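Local coordinates for viral macrophage inflammatory protein-II (PDB 2FHT) that binds a wide range of chemokine receptors, CXCR4 among them, and blocks infection by several HIV-1 strains, at residues A[25-30]-A[41-46]. Numbering follows the deposited sequence.
Sequences LSSWYP and IFLTKR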
ATOM      1  N   LEU A  25       9.102   3.902  -6.129  1.00 38.12           N
ATOM      2  CA  LEU A  25       8.707   3.641  -4.737  1.00 28.39           C
ATOM      3  C   LEU A  25       9.769   3.571  -3.654  1.00 29.94           C
ATOM      4  O   LEU A  25      10.848   3.015  -3.851  1.00 31.24           O
ATOM      5  CB  LEU A  25       7.938   2.332  -4.684  1.00 21.80           C
ATOM      6  CG  LEU A  25       6.584   2.127  -5.370  1.00 27.05           C
ATOM      7  CD1 LEU A  25       6.038   3.390  -5.984  1.00 23.41           C
ATOM      8  CD2 LEU A  25       6.670   1.015  -6.378  1.00 28.06           C
ATOM      9  N   SER A  26       9.394   4.009  -2.459  1.00 24.86           N
ATOM     10  CA  SER A  26      10.303   3.980  -1.334  1.00 26.53           C
ATOM     11  C   SER A  26       9.998   2.878  -0.296  1.00 24.46           C
ATOM     12  O   SER A  26      10.908   2.181   0.152  1.00 22.18           O
ATOM     13  CB  SER A  26      10.385   5.363  -0.678  1.00 27.20           C
ATOM     14  OG  SER A  26       9.334   5.572   0.243  1.00 37.19           O
ATOM     15  N   SER A  27       8.725   2.664   0.025  1.00 22.71           N
ATOM     16  CA  SER A  27       8.337   1.654   1.009  1.00 21.06           C
ATOM     17  C   SER A  27       6.852   1.382   0.920  1.00 20.47           C
ATOM     18  O   SER A  27       6.164   1.887   0.030  1.00 20.73           O
ATOM     19  CB  SER A  27       8.646   2.152   2.426  1.00 25.59           C
ATOM     20  OG  SER A  27       7.946   3.361   2.705  1.00 23.21           O
ATOM     21  N   TRP A  28       6.338   0.589   1.849  1.00 18.79           N
ATOM     22  CA  TRP A  28       4.910   0.296   1.846  1.00 19.85           C
ATOM     23  C   TRP A  28       4.441  -0.003   3.265  1.00 22.98           C
ATOM     24  O   TRP A  28       5.259  -0.230   4.159  1.00 20.86           O
ATOM     25  CB  TRP A  28       4.604  -0.912   0.945  1.00 17.16           C
ATOM     26  CG  TRP A  28       5.183  -2.229   1.450  1.00 19.05           C
ATOM     27  CD1 TRP A  28       6.457  -2.693   1.269  1.00 16.65           C
ATOM     28  CD2 TRP A  28       4.503  -3.231   2.208  1.00 16.92           C
ATOM     29  NE1 TRP A  28       6.605  -3.916   1.862  1.00 13.08           N
ATOM     30  CE2 TRP A  28       5.423  -4.275   2.439  1.00 17.88           C
ATOM     31  CE3 TRP A  28       3.197  -3.348   2.712  1.00 17.80           C
ATOM     32  CZ2 TRP A  28       5.083  -5.422   3.160  1.00 22.56           C
ATOM     33  CZ3 TRP A  28       2.865  -4.482   3.426  1.00 20.58           C
ATOM     34  CH2 TRP A  28       3.802  -5.509   3.640  1.00 22.67           C
ATOM     35  N   TYR A  29       3.125   0.020   3.475  1.00 20.61           N
ATOM     36  CA  TYR A  29       2.568  -0.313   4.776  1.00 21.15           C
ATOM     37  C   TYR A  29       1.191  -0.898   4.542  1.00 19.32           C
ATOM     38  O   TYR A  29       0.529  -0.547   3.556  1.00 16.42           O
ATOM     39  CB  TYR A  29       2.536   0.897   5.709  1.00 23.46           C
ATOM     40  CG  TYR A  29       1.804   2.098   5.184  1.00 30.43           C
ATOM     41  CD1 TYR A  29       2.473   3.082   4.457  1.00 37.91           C
ATOM     42  CD2 TYR A  29       0.461   2.294   5.477  1.00 31.22           C
ATOM     43  CE1 TYR A  29       1.819   4.245   4.039  1.00 40.04           C
ATOM     44  CE2 TYR A  29      -0.198   3.446   5.075  1.00 38.09           C
ATOM     45  CZ  TYR A  29       0.482   4.420   4.357  1.00 41.52           C
ATOM     46  OH  TYR A  29      -0.180   5.569   3.982  1.00 44.22           O
ATOM     47  N   PRO A  30       0.799  -1.896   5.359  1.00 18.25           N
ATOM     48  CA  PRO A  30      -0.519  -2.528   5.211  1.00 15.98           C
ATOM     49  C   PRO A  30      -1.597  -1.653   5.791  1.00 15.15           C
ATOM     50  O   PRO A  30      -1.307  -0.760   6.576  1.00 18.10           O
ATOM     51  CB  PRO A  30      -0.378  -3.822   6.016  1.00 14.56           C
ATOM     52  CG  PRO A  30       0.552  -3.444   7.109  1.00 17.27           C
ATOM     53  CD  PRO A  30       1.558  -2.491   6.480  1.00 20.34           C
ATOM     54  N   ILE A  41      -0.486   0.006   0.996  1.00 12.57           N
ATOM     55  CA  ILE A  41      -0.220   1.330   0.461  1.00 16.50           C
ATOM     56  C   ILE A  41       1.270   1.492   0.144  1.00 16.23           C
ATOM     57  O   ILE A  41       2.117   1.289   1.016  1.00 18.56           O
ATOM     58  CB  ILE A  41      -0.645   2.433   1.462  1.00 16.59           C
ATOM     59  CG1 ILE A  41      -2.153   2.338   1.743  1.00 17.46           C
ATOM     60  CG2 ILE A  41      -0.262   3.804   0.929  1.00 17.66           C
ATOM     61  CD1 ILE A  41      -2.640   3.131   2.986  1.00 16.11           C
ATOM     62  N   PHE A  42       1.590   1.781  -1.115  1.00 16.61           N
ATOM     63  CA  PHE A  42       2.975   2.012  -1.505  1.00 17.09           C
ATOM     64  C   PHE A  42       3.275   3.493  -1.358  1.00 18.46           C
ATOM     65  O   PHE A  42       2.419   4.333  -1.642  1.00 23.77           O
ATOM     66  CB  PHE A  42       3.241   1.575  -2.956  1.00 20.00           C
ATOM     67  CG  PHE A  42       3.297   0.091  -3.139  1.00 23.38           C
ATOM     68  CD1 PHE A  42       2.226  -0.591  -3.701  1.00 19.52           C
ATOM     69  CD2 PHE A  42       4.389  -0.642  -2.664  1.00 19.27           C
ATOM     70  CE1 PHE A  42       2.242  -1.971  -3.790  1.00 20.75           C
ATOM     71  CE2 PHE A  42       4.412  -2.022  -2.746  1.00 16.04           C
ATOM     72  CZ  PHE A  42       3.339  -2.696  -3.302  1.00 16.08           C
ATOM     73  N   LEU A  43       4.437   3.813  -0.806  1.00 18.82           N
ATOM     74  CA  LEU A  43       4.848   5.194  -0.657  1.00 23.99           C
ATOM     75  C   LEU A  43       5.832   5.431  -1.768  1.00 24.87           C
ATOM     76  O   LEU A  43       6.781   4.667  -1.926  1.00 25.51           O
ATOM     77  CB  LEU A  43       5.508   5.431   0.701  1.00 28.32           C
ATOM     78  CG  LEU A  43       4.527   5.417   1.874  1.00 33.81           C
ATOM     79  CD1 LEU A  43       5.278   5.437   3.184  1.00 31.41           C
ATOM     80  CD2 LEU A  43       3.605   6.635   1.780  1.00 35.94           C
ATOM     81  N   THR A  44       5.553   6.407  -2.617  1.00 28.39           N
ATOM     82  CA  THR A  44       6.462   6.690  -3.720  1.00 30.95           C
ATOM     83  C   THR A  44       7.566   7.614  -3.238  1.00 33.27           C
ATOM     84  O   THR A  44       7.469   8.189  -2.139  1.00 33.50           O
ATOM     85  CB  THR A  44       5.723   7.281  -4.959  1.00 35.67           C
ATOM     86  OG1 THR A  44       5.274   8.621  -4.695  1.00 32.90           O
ATOM     87  CG2 THR A  44       4.510   6.386  -5.324  1.00 33.28           C
ATOM     88  N   LYS A  45       8.665   7.654  -3.989  1.00 37.28           N
ATOM     89  CA  LYS A  45       9.791   8.516  -3.641  1.00 40.93           C
ATOM     90  C   LYS A  45       9.323   9.970  -3.743  1.00 42.89           C
ATOM     91  O   LYS A  45       9.756  10.825  -2.984  1.00 46.19           O
ATOM     92  CB  LYS A  45      10.970   8.240  -4.572  1.00 42.15           C
ATOM     93  CG  LYS A  45      11.536   6.826  -4.454  1.00 43.16           C
ATOM     94  CD  LYS A  45      12.593   6.530  -5.527  1.00 40.64           C
ATOM     95  CE  LYS A  45      13.161   5.125  -5.344  1.00 42.92           C
ATOM     96  NZ  LYS A  45      13.961   4.612  -6.494  1.00 39.19           N
ATOM     97  N   ARG A  46       8.418  10.230  -4.681  1.00 47.03           N
ATOM     98  CA  ARG A  46       7.833  11.555  -4.879  1.00 49.43           C
ATOM     99  C   ARG A  46       7.006  11.986  -3.652  1.00 47.62           C
ATOM    100  O   ARG A  46       6.717  13.170  -3.482  1.00 47.94           O
ATOM    101  CB  ARG A  46       6.938  11.532  -6.125  1.00 56.63           C
ATOM    102  CG  ARG A  46       6.034  12.758  -6.314  1.00 64.56           C
ATOM    103  CD  ARG A  46       5.004  12.500  -7.409  1.00 68.73           C
ATOM    104  NE  ARG A  46       4.000  13.558  -7.530  1.00 69.45           N
ATOM    105  CZ  ARG A  46       2.749  13.352  -7.940  1.00 71.41           C
ATOM    106  NH1 ARG A  46       2.339  12.127  -8.262  1.00 71.97           N
ATOM    107  NH2 ARG A  46       1.908  14.371  -8.051  1.00 72.15           N
TER
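I41 pairs with Y29 through two backbone hydrogen bonds, Y29 N to I41 O and I41 N to Y29 O, the second nearly straight at 175°. Beta-branched, as strands favour, I41 covers one face of the Y29 ring: CB stands 3.9 Å from the ring centroid in a CH-pi contact, while I41 CD1 reaches Y29 CE2 at 3.2 Å. Y29 CG, between its backbone N and carbonyl carbon (chi1 56°), swings the phenol across the neighbouring strand. F42, on the other side of the sheet, sets CD2 3.6 Å from W28 CB; the two aromatic systems are oblique, with planes at 52°. Large and apolar, F42 fills this face with L25 against V59 and L62 of helix 57-65, as in the chemokine fold. L43 returns to the side of Y29, meeting the ring at its edge, in plane, with L43 CG 3.7 Å from Y29 CE1. S26 and S27 both face L43, a classic beta bulge in strand 25-30: L43 O accepts a 2.7 Å bond from S26 N and a weak, longer one from S27 N, and L43 N donates almost straight to S27 O at 2.7 Å. Small, polar serines suit the bulge: S26 OG bonds weakly to L43 O, while S27 OG packs beside L43 CD1. Beta-branched T44 presses CG2 tightly on L25 CD1 at 3.4 Å, and K45's long aliphatic chain passes L25, CE 3.5 Å from L25 O, so its amine reaches V23 O. Main-chain bonds thus join the strands, leaving a largely apolar L25-F42 face toward the helix, where W28 NE1 bonds weakly to M63 O and L66 O, and an aromatic-aliphatic cluster on the reverse.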